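Long-range contacts in MccB protein (Escherichia coli, PDB 6OM4), which takes part in microcin C7 biosynthesis, probably using ATP to attach a nucleotide to the N-formylated precursor peptide through a phosphoramidate link: residues V118-C123 against G140-I145; L192-Y197 against I220-K225; V203-I208 against A230-I235; W209-D214 against Y234-Y239. All blocks are in the same frame, centred on the assembly; numbering follows the deposited sequence.

Interaction 1 of 4, residues V118-C123 against G140-I145; sequences VVILGC and GEIILI. With ND7 (5'-O-[(S)-amino(hydroxy)phosphoryl]adenosine), chain M.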
# COMPACT_ATOMS: atom_id res chain seq x y z
N VAL A 118 -10.31 -7.36 -4.89
CA VAL A 118 -9.88 -6.04 -5.21
C VAL A 118 -10.18 -5.74 -6.69
O VAL A 118 -9.91 -6.57 -7.54
CB VAL A 118 -8.37 -5.85 -4.91
CG1 VAL A 118 -7.87 -4.50 -5.36
CG2 VAL A 118 -8.07 -6.10 -3.42
N VAL A 119 -10.65 -4.51 -6.97
CA VAL A 119 -10.86 -3.98 -8.31
C VAL A 119 -9.68 -3.09 -8.66
O VAL A 119 -9.30 -2.22 -7.89
CB VAL A 119 -12.18 -3.18 -8.40
CG1 VAL A 119 -12.26 -2.37 -9.67
CG2 VAL A 119 -13.37 -4.08 -8.25
N ILE A 120 -9.07 -3.35 -9.81
CA ILE A 120 -8.08 -2.44 -10.40
C ILE A 120 -8.79 -1.67 -11.53
O ILE A 120 -9.01 -2.22 -12.64
CB ILE A 120 -6.87 -3.23 -10.93
CG1 ILE A 120 -6.34 -4.23 -9.89
CG2 ILE A 120 -5.79 -2.29 -11.42
CD1 ILE A 120 -5.60 -3.60 -8.76
N LEU A 121 -9.10 -0.41 -11.26
CA LEU A 121 -9.77 0.44 -12.24
C LEU A 121 -8.68 1.25 -12.94
O LEU A 121 -8.19 2.26 -12.41
CB LEU A 121 -10.83 1.31 -11.54
CG LEU A 121 -11.59 2.28 -12.45
CD1 LEU A 121 -12.17 1.59 -13.67
CD2 LEU A 121 -12.68 3.00 -11.67
N GLY A 122 -8.27 0.75 -14.11
CA GLY A 122 -7.16 1.29 -14.86
C GLY A 122 -5.96 0.38 -14.74
O GLY A 122 -5.41 0.23 -13.65
N CYS A 123 -5.52 -0.12 -15.90
CA CYS A 123 -4.49 -1.15 -16.07
C CYS A 123 -3.27 -0.61 -16.83
O CYS A 123 -2.63 -1.32 -17.59
CB CYS A 123 -5.07 -2.34 -16.82
SG CYS A 123 -6.24 -3.31 -15.82
N GLY A 140 -6.95 -12.79 -3.09
CA GLY A 140 -7.58 -13.98 -3.65
C GLY A 140 -8.26 -13.73 -5.00
O GLY A 140 -8.36 -14.66 -5.80
N GLU A 141 -8.83 -12.53 -5.18
CA GLU A 141 -9.60 -12.19 -6.37
C GLU A 141 -9.29 -10.77 -6.83
O GLU A 141 -9.46 -9.84 -6.08
CB GLU A 141 -11.11 -12.32 -6.15
CG GLU A 141 -11.86 -12.40 -7.46
CD GLU A 141 -13.37 -12.61 -7.35
OE1 GLU A 141 -13.85 -12.96 -6.23
OE2 GLU A 141 -14.05 -12.41 -8.38
N ILE A 142 -8.84 -10.67 -8.08
CA ILE A 142 -8.49 -9.42 -8.70
C ILE A 142 -9.34 -9.23 -9.97
O ILE A 142 -9.41 -10.12 -10.85
CB ILE A 142 -6.98 -9.36 -9.01
CG1 ILE A 142 -6.13 -9.57 -7.74
CG2 ILE A 142 -6.67 -8.07 -9.72
CD1 ILE A 142 -4.63 -9.49 -8.00
N ILE A 143 -9.99 -8.06 -10.06
CA ILE A 143 -10.84 -7.70 -11.21
C ILE A 143 -10.15 -6.55 -11.93
O ILE A 143 -9.91 -5.51 -11.32
CB ILE A 143 -12.25 -7.26 -10.80
CG1 ILE A 143 -12.87 -8.18 -9.75
CG2 ILE A 143 -13.13 -7.10 -12.04
CD1 ILE A 143 -12.96 -9.60 -10.14
N LEU A 144 -9.78 -6.78 -13.19
CA LEU A 144 -9.09 -5.81 -14.00
C LEU A 144 -10.06 -5.10 -14.95
O LEU A 144 -10.75 -5.75 -15.74
CB LEU A 144 -8.01 -6.53 -14.81
CG LEU A 144 -7.07 -7.41 -14.01
CD1 LEU A 144 -6.29 -8.29 -14.96
CD2 LEU A 144 -6.15 -6.56 -13.14
N ILE A 145 -10.05 -3.77 -14.91
CA ILE A 145 -10.93 -2.93 -15.74
C ILE A 145 -10.11 -1.95 -16.57
O ILE A 145 -9.40 -1.08 -16.03
CB ILE A 145 -11.95 -2.19 -14.86
CG1 ILE A 145 -12.54 -3.17 -13.83
CG2 ILE A 145 -13.02 -1.49 -15.69
CD1 ILE A 145 -13.66 -2.57 -12.97
O1A ND7 M . -1.97 6.41 -18.41
PA ND7 M . -1.64 5.52 -17.25
O2A ND7 M . -0.28 4.83 -17.25
N3A ND7 M . -1.74 6.55 -15.90
O5' ND7 M . -2.70 4.36 -17.02
C5' ND7 M . -4.10 4.78 -16.94
C4' ND7 M . -4.91 3.53 -17.33
C3' ND7 M . -4.79 3.31 -18.88
O3' ND7 M . -4.46 2.01 -19.20
C2' ND7 M . -6.19 3.86 -19.38
O2' ND7 M . -6.66 3.08 -20.55
C1' ND7 M . -7.03 3.66 -18.36
O4' ND7 M . -6.14 3.78 -17.01
N9 ND7 M . -8.10 4.60 -18.19
C4 ND7 M . -9.42 4.30 -18.03
C5 ND7 M . -10.08 5.46 -17.87
N7 ND7 M . -9.18 6.48 -17.92
C8 ND7 M . -7.99 5.94 -18.09
N3 ND7 M . -10.06 3.12 -18.02
C2 ND7 M . -11.35 3.10 -17.85
N1 ND7 M . -12.04 4.24 -17.71
C6 ND7 M . -11.45 5.40 -17.70
N6 ND7 M . -12.22 6.62 -17.55
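V119 and I145 meet methyl to methyl on one side of the sheet, with V119 CG1 3.6 Å from I145 CD1. The I145 chain is extended beyond CG1 (chi2 -175°), which carries CD1 out to V119. Its other branch serves a second partner: I145 CG2 lies 3.8 Å from L121 CD1. I145 therefore spans two residues of the neighbouring strand. On the other side of the sheet V118, I120, I142 and L144 line up. There I120 CG1 touches I142 CG2 at 3.9 Å and also packs on L144 CD2. The side chains of I120 and L144 run alongside each other in the same direction. The backbones form a parallel pair with five hydrogen bonds, closing with G122 N to I145 O at 2.9 Å. This is the first beta-alpha-beta unit of a Rossmann-type fold, with helix 125-136 as the crossover. G122 fits the start of a glycine-rich nucleotide loop and has positive phi (106°). Having no side chain, it lets the ligand ribose sit close, with G122 CA 3.4 Å from ND7 O4'. Next to it, C123 SG rests on L144 CB at 3.8 Å, and C123 N is hydrogen-bonded to OD2 of D146, a ligand-binding residue.

Interaction 2 of 4, residues L192-Y197 against I220-K225; sequences LNINDY and INWVNK. With ND7 (5'-O-[(S)-amino(hydroxy)phosphoryl]adenosine), chain M.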
# COMPACT_ATOMS: atom_id res chain seq x y z
N LEU A 192 -14.14 -1.83 -20.15
CA LEU A 192 -15.00 -0.73 -19.85
C LEU A 192 -14.16 0.54 -19.80
O LEU A 192 -13.08 0.54 -19.24
CB LEU A 192 -15.67 -1.00 -18.51
CG LEU A 192 -16.58 0.09 -17.95
CD1 LEU A 192 -17.81 0.31 -18.83
CD2 LEU A 192 -17.01 -0.26 -16.53
N ASN A 193 -14.69 1.59 -20.44
CA ASN A 193 -14.20 2.94 -20.30
C ASN A 193 -15.27 3.73 -19.55
O ASN A 193 -16.39 3.85 -20.03
CB ASN A 193 -13.90 3.59 -21.66
CG ASN A 193 -13.08 4.86 -21.57
OD1 ASN A 193 -12.01 4.87 -20.97
ND2 ASN A 193 -13.53 5.92 -22.24
N ILE A 194 -14.96 4.20 -18.35
CA ILE A 194 -15.86 5.08 -17.64
C ILE A 194 -15.73 6.49 -18.21
O ILE A 194 -14.91 7.30 -17.75
CB ILE A 194 -15.60 5.06 -16.13
CG1 ILE A 194 -15.82 3.65 -15.59
CG2 ILE A 194 -16.47 6.10 -15.43
CD1 ILE A 194 -14.59 3.03 -15.08
N ASN A 195 -16.62 6.81 -19.15
CA ASN A 195 -16.66 8.14 -19.79
C ASN A 195 -17.87 8.97 -19.33
O ASN A 195 -18.00 10.13 -19.73
CB ASN A 195 -16.62 8.02 -21.32
CG ASN A 195 -17.76 7.22 -21.92
OD1 ASN A 195 -18.69 6.77 -21.24
ND2 ASN A 195 -17.70 7.04 -23.23
N ASP A 196 -18.76 8.37 -18.51
CA ASP A 196 -19.82 9.09 -17.83
C ASP A 196 -19.93 8.54 -16.42
O ASP A 196 -19.64 7.38 -16.19
CB ASP A 196 -21.16 8.96 -18.55
CG ASP A 196 -21.35 9.93 -19.71
OD1 ASP A 196 -21.45 11.19 -19.45
OD2 ASP A 196 -21.36 9.45 -20.87
N TYR A 197 -20.45 9.36 -15.51
CA TYR A 197 -20.65 8.97 -14.13
C TYR A 197 -21.40 7.64 -14.00
O TYR A 197 -21.07 6.79 -13.16
CB TYR A 197 -21.38 10.06 -13.36
CG TYR A 197 -21.72 9.65 -11.96
CD1 TYR A 197 -22.91 8.99 -11.67
CD2 TYR A 197 -20.84 9.89 -10.92
CE1 TYR A 197 -23.21 8.60 -10.37
CE2 TYR A 197 -21.14 9.55 -9.63
CZ TYR A 197 -22.31 8.87 -9.35
OH TYR A 197 -22.55 8.47 -8.06
N ILE A 220 -11.88 11.24 -10.85
CA ILE A 220 -11.68 11.01 -9.42
C ILE A 220 -12.89 11.57 -8.66
O ILE A 220 -13.37 10.97 -7.69
CB ILE A 220 -10.35 11.61 -8.92
CG1 ILE A 220 -10.14 11.31 -7.44
CG2 ILE A 220 -10.22 13.10 -9.21
CD1 ILE A 220 -10.20 9.82 -7.11
N ASN A 221 -13.42 12.70 -9.12
CA ASN A 221 -14.61 13.31 -8.45
C ASN A 221 -15.84 12.40 -8.58
O ASN A 221 -16.59 12.19 -7.59
CB ASN A 221 -14.88 14.72 -8.96
CG ASN A 221 -13.68 15.62 -8.78
OD1 ASN A 221 -12.86 15.73 -9.70
ND2 ASN A 221 -13.55 16.19 -7.59
N TRP A 222 -16.03 11.82 -9.77
CA TRP A 222 -17.09 10.87 -10.00
C TRP A 222 -16.94 9.66 -9.08
O TRP A 222 -17.92 9.15 -8.49
CB TRP A 222 -17.10 10.37 -11.44
CG TRP A 222 -17.46 11.38 -12.46
CD1 TRP A 222 -18.03 12.61 -12.26
CD2 TRP A 222 -17.33 11.20 -13.88
NE1 TRP A 222 -18.28 13.19 -13.48
CE2 TRP A 222 -17.80 12.39 -14.48
CE3 TRP A 222 -16.83 10.17 -14.69
CZ2 TRP A 222 -17.81 12.55 -15.87
CZ3 TRP A 222 -16.81 10.36 -16.06
CH2 TRP A 222 -17.30 11.53 -16.63
N VAL A 223 -15.72 9.10 -9.07
CA VAL A 223 -15.46 7.87 -8.29
C VAL A 223 -15.75 8.13 -6.81
O VAL A 223 -16.37 7.36 -6.13
CB VAL A 223 -14.02 7.38 -8.52
CG1 VAL A 223 -13.69 6.24 -7.56
CG2 VAL A 223 -13.78 6.95 -9.96
N ASN A 224 -15.26 9.25 -6.32
CA ASN A 224 -15.40 9.65 -4.96
C ASN A 224 -16.90 9.69 -4.61
O ASN A 224 -17.33 9.08 -3.63
CB ASN A 224 -14.71 10.98 -4.73
CG ASN A 224 -14.88 11.50 -3.31
OD1 ASN A 224 -15.66 12.43 -3.04
ND2 ASN A 224 -14.21 10.84 -2.41
N LYS A 225 -17.69 10.42 -5.40
CA LYS A 225 -19.13 10.58 -5.12
C LYS A 225 -19.82 9.22 -5.14
O LYS A 225 -20.57 8.89 -4.19
CB LYS A 225 -19.76 11.59 -6.09
CG LYS A 225 -21.29 11.55 -6.18
CD LYS A 225 -21.91 12.72 -6.93
CE LYS A 225 -21.75 14.04 -6.20
NZ LYS A 225 -22.76 15.07 -6.62
O1A ND7 M . -1.97 6.41 -18.41
PA ND7 M . -1.64 5.52 -17.25
O2A ND7 M . -0.28 4.83 -17.25
N3A ND7 M . -1.74 6.55 -15.90
O5' ND7 M . -2.70 4.36 -17.02
C5' ND7 M . -4.10 4.78 -16.94
C4' ND7 M . -4.91 3.53 -17.33
C3' ND7 M . -4.79 3.31 -18.88
O3' ND7 M . -4.46 2.01 -19.20
C2' ND7 M . -6.19 3.86 -19.38
O2' ND7 M . -6.66 3.08 -20.55
C1' ND7 M . -7.03 3.66 -18.36
O4' ND7 M . -6.14 3.78 -17.01
N9 ND7 M . -8.10 4.60 -18.19
C4 ND7 M . -9.42 4.30 -18.03
C5 ND7 M . -10.08 5.46 -17.87
N7 ND7 M . -9.18 6.48 -17.92
C8 ND7 M . -7.99 5.94 -18.09
N3 ND7 M . -10.06 3.12 -18.02
C2 ND7 M . -11.35 3.10 -17.85
N1 ND7 M . -12.04 4.24 -17.71
C6 ND7 M . -11.45 5.40 -17.70
N6 ND7 M . -12.22 6.62 -17.55
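W222 lays its indole flat against the backbone of D196 and Y197. Y197 N sits 3.7 Å above the indole plane, offset toward the rim. Y197 CB stands almost squarely over the five-membered ring, 4.2 Å from its centroid, in a CH-pi contact. The phenol ring of Y197 then turns its edge to the same indole, with the planes 88° apart. This is an offset edge-to-face pair with centroids 5.8 Å apart. Y197 CG is anti to the backbone N (chi1 175°), and the ring slides past W222 toward the helix backbone. Its CE2 reaches W222 O at 3.4 Å. Farther along, the aliphatic part of K225 crosses the phenol at about a right angle, with K225 CG 3.8 Å from Y197 OH. W222 and K225 lie on helix 219-230 of the Rossmann-type domain, while I194 to Y197 belong to the connection between strands 186-191 and 208-211. That connection reads the adenine. I194 N donates to ND7 N1 at 3.0 Å, and ND7 N6 donates to I194 O at 2.8 Å, so one residue pairs with the Watson-Crick edge through its backbone. I194 O also lies in the indole plane at the edge of W222. N195 O comes to that edge too, 3.5 Å from W222 CH2. I194 CG2 packs more loosely against W222 CE3.

Interaction 3 of 4, residues V203-I208 against A230-I235; sequences VPEADI and ANQPYI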
# COMPACT_ATOMS: atom_id res chain seq x y z
N VAL A 203 -19.17 -1.26 -12.35
CA VAL A 203 -17.99 -1.70 -11.62
C VAL A 203 -18.43 -2.47 -10.37
O VAL A 203 -19.15 -1.93 -9.53
CB VAL A 203 -17.10 -0.50 -11.25
CG1 VAL A 203 -15.90 -0.94 -10.44
CG2 VAL A 203 -16.65 0.29 -12.47
N PRO A 204 -18.01 -3.74 -10.22
CA PRO A 204 -18.47 -4.56 -9.10
C PRO A 204 -18.00 -4.03 -7.74
O PRO A 204 -16.99 -3.36 -7.65
CB PRO A 204 -17.89 -5.95 -9.35
CG PRO A 204 -17.44 -5.92 -10.80
CD PRO A 204 -17.12 -4.47 -11.13
N GLU A 205 -18.84 -4.26 -6.72
CA GLU A 205 -18.48 -4.09 -5.33
C GLU A 205 -17.25 -4.96 -5.04
O GLU A 205 -17.07 -6.00 -5.65
CB GLU A 205 -19.67 -4.50 -4.46
CG GLU A 205 -19.41 -4.60 -2.98
CD GLU A 205 -20.66 -5.01 -2.19
OE1 GLU A 205 -21.63 -5.51 -2.84
OE2 GLU A 205 -20.67 -4.82 -0.94
N ALA A 206 -16.40 -4.50 -4.11
CA ALA A 206 -15.24 -5.24 -3.70
C ALA A 206 -14.80 -4.75 -2.31
O ALA A 206 -15.32 -3.76 -1.81
CB ALA A 206 -14.13 -5.06 -4.72
N ASP A 207 -13.79 -5.41 -1.74
CA ASP A 207 -13.23 -4.97 -0.45
C ASP A 207 -12.68 -3.55 -0.58
O ASP A 207 -12.79 -2.78 0.38
CB ASP A 207 -12.19 -5.98 0.06
CG ASP A 207 -12.83 -7.29 0.48
OD1 ASP A 207 -13.32 -7.34 1.61
OD2 ASP A 207 -12.92 -8.24 -0.34
N ILE A 208 -12.06 -3.24 -1.74
CA ILE A 208 -11.51 -1.92 -2.05
C ILE A 208 -11.34 -1.82 -3.58
O ILE A 208 -11.07 -2.83 -4.28
CB ILE A 208 -10.19 -1.68 -1.29
CG1 ILE A 208 -9.74 -0.23 -1.48
CG2 ILE A 208 -9.11 -2.70 -1.68
CD1 ILE A 208 -8.70 0.24 -0.47
N ALA A 230 -22.19 4.52 -2.50
CA ALA A 230 -22.25 3.02 -2.53
C ALA A 230 -21.60 2.34 -1.31
O ALA A 230 -21.56 1.11 -1.28
CB ALA A 230 -21.55 2.54 -3.78
N ASN A 231 -21.04 3.08 -0.35
CA ASN A 231 -20.36 2.49 0.82
C ASN A 231 -19.16 1.63 0.38
O ASN A 231 -18.95 0.57 0.89
CB ASN A 231 -21.31 1.65 1.69
CG ASN A 231 -21.78 2.44 2.88
OD1 ASN A 231 -22.70 3.24 2.76
ND2 ASN A 231 -21.08 2.28 4.01
N GLN A 232 -18.40 2.12 -0.61
CA GLN A 232 -17.31 1.37 -1.27
C GLN A 232 -15.97 2.01 -0.92
O GLN A 232 -15.69 3.14 -1.30
CB GLN A 232 -17.53 1.39 -2.76
CG GLN A 232 -16.38 0.78 -3.56
CD GLN A 232 -16.10 -0.64 -3.17
OE1 GLN A 232 -15.05 -0.94 -2.59
NE2 GLN A 232 -17.04 -1.52 -3.49
N PRO A 233 -15.09 1.34 -0.17
CA PRO A 233 -13.74 1.88 0.05
C PRO A 233 -12.95 2.00 -1.27
O PRO A 233 -13.09 1.16 -2.14
CB PRO A 233 -13.07 0.92 1.05
CG PRO A 233 -14.23 0.07 1.61
CD PRO A 233 -15.33 0.08 0.56
N TYR A 234 -12.09 3.01 -1.36
CA TYR A 234 -11.19 3.12 -2.51
C TYR A 234 -9.87 3.77 -2.09
O TYR A 234 -9.79 4.43 -1.06
CB TYR A 234 -11.84 3.88 -3.68
CG TYR A 234 -11.92 5.37 -3.48
CD1 TYR A 234 -10.84 6.18 -3.79
CD2 TYR A 234 -13.07 6.00 -3.01
CE1 TYR A 234 -10.89 7.56 -3.65
CE2 TYR A 234 -13.13 7.38 -2.85
CZ TYR A 234 -12.03 8.17 -3.16
OH TYR A 234 -11.96 9.53 -3.00
N ILE A 235 -8.85 3.59 -2.92
CA ILE A 235 -7.64 4.32 -2.79
C ILE A 235 -7.22 4.85 -4.17
O ILE A 235 -7.36 4.15 -5.15
CB ILE A 235 -6.54 3.46 -2.14
CG1 ILE A 235 -5.31 4.34 -1.89
CG2 ILE A 235 -6.26 2.19 -2.94
CD1 ILE A 235 -4.23 3.68 -1.07
O HOH W 1 -19.94 -1.66 -0.44
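Q232 presents its amide between the indole of W209 and the backbone of A206. W209 covers one face, with W209 NE1 3.5 Å from Q232 CD; that NE1 is hydrogen-bonded to P204 O. A206 lies at the edge of the group, beside its two polar atoms. The aliphatic part of E205 crosses the Q232 side chain obliquely. The puckered P233 ring has D207 O obliquely over one side, 3.4 Å from P233 CG. The modelled amide is probably turned over. As built, Q232 OE1 is 2.9 Å from A206 O and Q232 NE2 is 3.1 Å from A206 N. OE1 of Q232 also stands 2.9 Å from P233 O. The Q232 chain bends at chi2 (58°), which folds the amide toward A206. I208 instead extends its side chain along the neighbouring backbone. Its CG1 passes over Y234 CA, and I208 CD1 ends 4.0 Å from I235 CG2. The two backbones meet through a CA-H...O contact of 3.5 Å from I208 CA to P233 O. The segments lead into neighbouring parallel strands, 208-211 and 234-240, of the Rossmann-type sheet. N231 closes helix 219-230 with a Schellman motif. A water donates to N231 O at 2.8 Å and lies near E205 OE2, with which it may share its protons. With the Q232 amide turned back, its N-H groups could face A206 O and P233 O and its oxygen A206 N. The buried amide may then tie the two segments together through polar contacts.

Interaction 4 of 4, residues W209-D214 against Y234-Y239; sequences WVVSAD and YINAGY. With ND7 (5'-O-[(S)-amino(hydroxy)phosphoryl]adenosine), chain M.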
# COMPACT_ATOMS: atom_id res chain seq x y z
N TRP A 209 -11.56 -0.60 -4.09
CA TRP A 209 -11.18 -0.24 -5.42
C TRP A 209 -9.82 0.46 -5.40
O TRP A 209 -9.62 1.47 -4.68
CB TRP A 209 -12.19 0.74 -6.02
CG TRP A 209 -13.55 0.16 -6.31
CD1 TRP A 209 -14.04 -1.08 -6.05
CD2 TRP A 209 -14.59 0.89 -6.97
NE1 TRP A 209 -15.33 -1.18 -6.53
CE2 TRP A 209 -15.71 0.04 -7.05
CE3 TRP A 209 -14.67 2.19 -7.48
CZ2 TRP A 209 -16.89 0.45 -7.68
CZ3 TRP A 209 -15.83 2.60 -8.09
CH2 TRP A 209 -16.94 1.76 -8.13
N VAL A 210 -8.96 0.03 -6.33
CA VAL A 210 -7.78 0.75 -6.64
C VAL A 210 -8.11 1.63 -7.84
O VAL A 210 -8.35 1.12 -8.93
CB VAL A 210 -6.60 -0.19 -6.96
CG1 VAL A 210 -5.40 0.61 -7.46
CG2 VAL A 210 -6.24 -1.07 -5.76
N VAL A 211 -8.06 2.94 -7.64
CA VAL A 211 -8.46 3.89 -8.65
C VAL A 211 -7.20 4.41 -9.33
O VAL A 211 -6.51 5.32 -8.81
CB VAL A 211 -9.33 5.02 -8.07
CG1 VAL A 211 -9.79 5.95 -9.17
CG2 VAL A 211 -10.51 4.46 -7.29
N SER A 212 -6.89 3.78 -10.46
CA SER A 212 -5.64 3.95 -11.21
C SER A 212 -5.96 4.31 -12.67
O SER A 212 -5.25 3.86 -13.60
CB SER A 212 -4.74 2.72 -11.09
OG SER A 212 -5.41 1.44 -11.19
N ALA A 213 -7.02 5.10 -12.85
CA ALA A 213 -7.53 5.60 -14.12
C ALA A 213 -7.69 7.10 -13.95
O ALA A 213 -7.96 7.56 -12.83
CB ALA A 213 -8.81 4.92 -14.50
N ASP A 214 -7.55 7.85 -15.05
CA ASP A 214 -7.26 9.27 -14.97
C ASP A 214 -7.94 10.15 -16.04
O ASP A 214 -7.59 11.32 -16.11
CB ASP A 214 -5.75 9.47 -15.06
CG ASP A 214 -5.10 8.86 -16.30
OD1 ASP A 214 -5.84 8.38 -17.20
OD2 ASP A 214 -3.84 8.92 -16.38
N TYR A 234 -12.09 3.01 -1.36
CA TYR A 234 -11.19 3.12 -2.51
C TYR A 234 -9.87 3.77 -2.09
O TYR A 234 -9.79 4.43 -1.06
CB TYR A 234 -11.84 3.88 -3.68
CG TYR A 234 -11.92 5.37 -3.48
CD1 TYR A 234 -10.84 6.18 -3.79
CD2 TYR A 234 -13.07 6.00 -3.01
CE1 TYR A 234 -10.89 7.56 -3.65
CE2 TYR A 234 -13.13 7.38 -2.85
CZ TYR A 234 -12.03 8.17 -3.16
OH TYR A 234 -11.96 9.53 -3.00
N ILE A 235 -8.85 3.59 -2.92
CA ILE A 235 -7.64 4.32 -2.79
C ILE A 235 -7.22 4.85 -4.17
O ILE A 235 -7.36 4.15 -5.15
CB ILE A 235 -6.54 3.46 -2.14
CG1 ILE A 235 -5.31 4.34 -1.89
CG2 ILE A 235 -6.26 2.19 -2.94
CD1 ILE A 235 -4.23 3.68 -1.07
N ASN A 236 -6.82 6.11 -4.22
CA ASN A 236 -6.32 6.71 -5.47
C ASN A 236 -4.80 6.68 -5.44
O ASN A 236 -4.21 6.81 -4.40
CB ASN A 236 -6.91 8.11 -5.64
CG ASN A 236 -6.68 8.78 -6.97
OD1 ASN A 236 -6.50 10.00 -6.99
ND2 ASN A 236 -6.78 8.04 -8.08
N ALA A 237 -4.14 6.54 -6.61
CA ALA A 237 -2.70 6.75 -6.67
C ALA A 237 -2.33 7.19 -8.07
O ALA A 237 -3.08 6.94 -9.01
CB ALA A 237 -1.94 5.48 -6.32
N GLY A 238 -1.15 7.79 -8.19
CA GLY A 238 -0.65 8.22 -9.46
C GLY A 238 0.45 9.23 -9.26
O GLY A 238 1.29 9.06 -8.41
N TYR A 239 0.46 10.25 -10.11
CA TYR A 239 1.54 11.23 -10.11
C TYR A 239 1.02 12.52 -10.73
O TYR A 239 0.13 12.51 -11.58
CB TYR A 239 2.78 10.70 -10.86
CG TYR A 239 2.39 9.95 -12.10
CD1 TYR A 239 2.09 10.62 -13.29
CD2 TYR A 239 2.22 8.59 -12.05
CE1 TYR A 239 1.65 9.91 -14.40
CE2 TYR A 239 1.84 7.88 -13.16
CZ TYR A 239 1.50 8.54 -14.32
OH TYR A 239 1.10 7.76 -15.38
O1A ND7 M . -1.97 6.41 -18.41
PA ND7 M . -1.64 5.52 -17.25
O2A ND7 M . -0.28 4.83 -17.25
N3A ND7 M . -1.74 6.55 -15.90
O5' ND7 M . -2.70 4.36 -17.02
C5' ND7 M . -4.10 4.78 -16.94
C4' ND7 M . -4.91 3.53 -17.33
C3' ND7 M . -4.79 3.31 -18.88
O3' ND7 M . -4.46 2.01 -19.20
C2' ND7 M . -6.19 3.86 -19.38
O2' ND7 M . -6.66 3.08 -20.55
C1' ND7 M . -7.03 3.66 -18.36
O4' ND7 M . -6.14 3.78 -17.01
N9 ND7 M . -8.10 4.60 -18.19
C4 ND7 M . -9.42 4.30 -18.03
C5 ND7 M . -10.08 5.46 -17.87
N7 ND7 M . -9.18 6.48 -17.92
C8 ND7 M . -7.99 5.94 -18.09
N3 ND7 M . -10.06 3.12 -18.02
C2 ND7 M . -11.35 3.10 -17.85
N1 ND7 M . -12.04 4.24 -17.71
C6 ND7 M . -11.45 5.40 -17.70
N6 ND7 M . -12.22 6.62 -17.55
O HOH W 2 -7.02 9.24 -10.75
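V211 O receives a side-chain amide where the strand pairing slackens. N236 ND2 donates to V211 O at 2.8 Å, while the backbone bond from A237 N to the same V211 O is weak at 3.5 Å. The side-chain donor comes from above the carbonyl plane, 36° out of it. With chi1 at -171°, N236 CG points opposite the backbone N, and the amide reaches back to V211. ND2 also donates to a water at 2.9 Å, and that water donates to A213 O. Two partners thus fix the rotation of the amide, whose OD1 bonds a polar side chain of the bound peptide. Earlier in the strands the pairing is regular, with I235 N bonded to W209 O at 2.9 Å. V211 CG2 lies 3.9 Å from Y234 CB, next to the similar contact between the CB atoms of W209 and Y234. Past the strand, A213 CB touches the adenine at ND7 C4. D214 OD2 accepts a weak bond from ND7 N3A at 3.2 Å and is also hydrogen-bonded to the peptide backbone. Y239 OH comes within 3.1 Å of ND7 N3A. The parallel pair, joined through helix 219-230, is a Rossmann beta-alpha-beta unit with its nucleotide pocket at the C-terminal ends of the strands.

How the interactions relate
Interactions 1 and 4 are neighbouring pairs in one sheet, joined where strands 117-121 and 208-211 meet: V119 O lies 2.8 Å from V210 N. Beyond the strands, G122 O and S212 OG are 2.7 Å apart, beside the ligand. Interactions 1, 2 and 4 all touch ND7. Interaction 2 lies at the adenine end, and its L192 CB packs 3.9 Å from I145 CG2 of interaction 1. Interaction 3 sits at the strand starts, away from the ligand, and shares Y234 and I235 with interaction 4. P233 O of interaction 3 is 3.0 Å from W209 N of interaction 4. The nearest atom of the Y234 side chain is about 8 Å from the zinc ion.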